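Side-chain contact in 2-dehydro-3-deoxyphosphogluconate aldolase (Vibrio fischeri, PDB 3NZR), which belongs to the KDGP aldolase family of the TIM-barrel clan and folds around a core of parallel strands ringed by helices: residues A[114-119]-A[188-193]. Residues are numbered along the deposited sequence; the frame is centred on the assembly and turned at random.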
loop_
_atom_site.group_PDB
_atom_site.type_symbol
_atom_site.label_atom_id
_atom_site.label_comp_id
_atom_site.label_asym_id
_atom_site.label_seq_id
_atom_site.Cartn_x
_atom_site.Cartn_y
_atom_site.Cartn_z
ATOM N N ILE A 114 -3.244 3.094 15.570
ATOM C CA ILE A 114 -2.405 1.953 15.239
ATOM C C ILE A 114 -3.044 1.285 14.005
ATOM O O ILE A 114 -4.202 0.932 14.041
ATOM C CB ILE A 114 -2.341 0.967 16.417
ATOM C CG1 ILE A 114 -1.664 1.601 17.589
ATOM C CG2 ILE A 114 -1.547 -0.322 16.012
ATOM C CD1 ILE A 114 -2.075 1.120 18.902
ATOM N N VAL A 115 -2.322 1.160 12.904
ATOM C CA VAL A 115 -2.800 0.415 11.736
ATOM C C VAL A 115 -1.909 -0.836 11.630
ATOM O O VAL A 115 -0.691 -0.722 11.316
ATOM C CB VAL A 115 -2.704 1.204 10.458
ATOM C CG1 VAL A 115 -3.312 0.324 9.232
ATOM C CG2 VAL A 115 -3.516 2.534 10.550
ATOM N N ASN A 116 -2.518 -2.002 11.837
ATOM C CA ASN A 116 -1.770 -3.256 11.640
ATOM C C ASN A 116 -1.815 -3.758 10.226
ATOM O O ASN A 116 -2.593 -3.249 9.407
ATOM C CB ASN A 116 -2.135 -4.265 12.701
ATOM C CG ASN A 116 -3.423 -4.967 12.461
ATOM O OD1 ASN A 116 -3.884 -5.153 11.300
ATOM N ND2 ASN A 116 -4.004 -5.452 13.541
ATOM N N GLY A 117 -0.920 -4.633 9.854
ATOM C CA GLY A 117 -0.929 -5.253 8.512
ATOM C C GLY A 117 -0.751 -6.765 8.587
ATOM O O GLY A 117 0.227 -7.272 9.178
ATOM N N LEU A 118 -1.650 -7.498 7.951
ATOM C CA LEU A 118 -1.696 -8.962 8.040
ATOM C C LEU A 118 -0.700 -9.598 7.160
ATOM O O LEU A 118 -0.612 -9.332 5.953
ATOM C CB LEU A 118 -3.040 -9.442 7.623
ATOM C CG LEU A 118 -3.292 -10.957 7.550
ATOM C CD1 LEU A 118 -3.212 -11.466 8.877
ATOM C CD2 LEU A 118 -4.687 -11.180 7.005
ATOM N N ILE A 119 0.213 -10.324 7.795
ATOM C CA ILE A 119 1.130 -11.141 7.022
ATOM C C ILE A 119 1.125 -12.522 7.695
ATOM O O ILE A 119 0.733 -12.685 8.853
ATOM C CB ILE A 119 2.498 -10.524 6.964
ATOM C CG1 ILE A 119 3.166 -10.572 8.331
ATOM C CG2 ILE A 119 2.482 -9.082 6.366
ATOM C CD1 ILE A 119 4.504 -9.875 8.209
ATOM N N TRP A 188 6.105 -2.839 15.873
ATOM C CA TRP A 188 5.269 -3.561 16.826
ATOM C C TRP A 188 4.696 -4.840 16.234
ATOM O O TRP A 188 4.742 -5.079 15.009
ATOM C CB TRP A 188 4.145 -2.663 17.345
ATOM C CG TRP A 188 4.671 -1.328 17.854
ATOM C CD1 TRP A 188 5.965 -1.015 18.208
ATOM C CD2 TRP A 188 3.901 -0.156 18.091
ATOM N NE1 TRP A 188 6.042 0.289 18.626
ATOM C CE2 TRP A 188 4.790 0.837 18.576
ATOM C CE3 TRP A 188 2.550 0.151 17.960
ATOM C CZ2 TRP A 188 4.365 2.119 18.903
ATOM C CZ3 TRP A 188 2.137 1.416 18.307
ATOM C CH2 TRP A 188 3.032 2.387 18.758
ATOM N N LEU A 189 4.113 -5.663 17.088
ATOM C CA LEU A 189 3.726 -7.039 16.733
ATOM C C LEU A 189 2.458 -7.439 17.403
ATOM O O LEU A 189 2.222 -7.146 18.586
ATOM C CB LEU A 189 4.850 -7.990 17.249
ATOM C CG LEU A 189 4.741 -9.465 16.893
ATOM C CD1 LEU A 189 4.704 -9.746 15.391
ATOM C CD2 LEU A 189 5.910 -10.209 17.606
ATOM N N GLU A 190 1.573 -8.069 16.664
ATOM C CA GLU A 190 0.260 -8.439 17.147
ATOM C C GLU A 190 0.093 -9.933 16.885
ATOM O O GLU A 190 -0.328 -10.398 15.815
ATOM C CB GLU A 190 -0.817 -7.607 16.458
ATOM C CG GLU A 190 -0.512 -6.164 16.437
ATOM C CD GLU A 190 -1.722 -5.297 16.218
ATOM O OE1 GLU A 190 -2.899 -5.827 16.089
ATOM O OE2 GLU A 190 -1.482 -4.070 16.031
ATOM N N PRO A 191 0.426 -10.763 17.883
ATOM C CA PRO A 191 0.209 -12.179 17.624
ATOM C C PRO A 191 -1.239 -12.590 17.594
ATOM O O PRO A 191 -1.976 -12.224 18.485
ATOM C CB PRO A 191 0.936 -12.854 18.789
ATOM C CG PRO A 191 1.675 -11.833 19.476
ATOM C CD PRO A 191 1.066 -10.519 19.165
ATOM N N THR A 192 -1.657 -13.374 16.595
ATOM C CA THR A 192 -3.013 -13.672 16.433
ATOM C C THR A 192 -3.268 -15.120 15.890
ATOM O O THR A 192 -2.627 -15.561 14.901
ATOM C CB THR A 192 -3.702 -12.694 15.495
ATOM O OG1 THR A 192 -3.401 -11.308 15.832
ATOM C CG2 THR A 192 -5.195 -12.916 15.502
ATOM N N GLY A 193 -4.198 -15.834 16.543
ATOM C CA GLY A 193 -4.626 -17.137 16.092
ATOM C C GLY A 193 -4.227 -18.226 17.061
ATOM O O GLY A 193 -3.020 -18.472 17.211
#
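Asn116 and Glu190 face each other across the barrel interior, their CA atoms 7.8 Å apart, where strands 114-119 and 188-191 cross at -60° with axes 8.4 Å apart at closest approach. Strand 160-163 lies between the two in the sheet, so side chains alone bridge them. Glu190 reaches over with its chain extended beyond CG, and Asn116 ND2 donates to Glu190 OE1 at 2.8 Å, with an N-H...O angle of 153°; the exact place of OE1 is less certain. Amide and carboxylate are turned steeply against each other, their planes 75° apart. With CG between backbone N and carbonyl carbon, the amide of Asn116 is swung to where ND2 meets Glu190 OE1. The CB of Asn116 lies 3.4 Å from OE2 of Glu190. That second oxygen also meets Ile114 CG2 at 3.7 Å and is hydrogen-bonded to Ser160 OG of the intervening strand. The other branch of Ile114 turns to Trp188: CG1 comes to CZ3 at 3.9 Å, in the plane of the indole and at its edge. Bonds at both ends of the Asn116 amide, OD1 to Gln96 N and ND2 to Asn95 OD1, hold its rotation, with Glu190 OE1 a second, less certain partner of ND2. Amide and carboxylate are thus buried in the barrel core but met by polar partners.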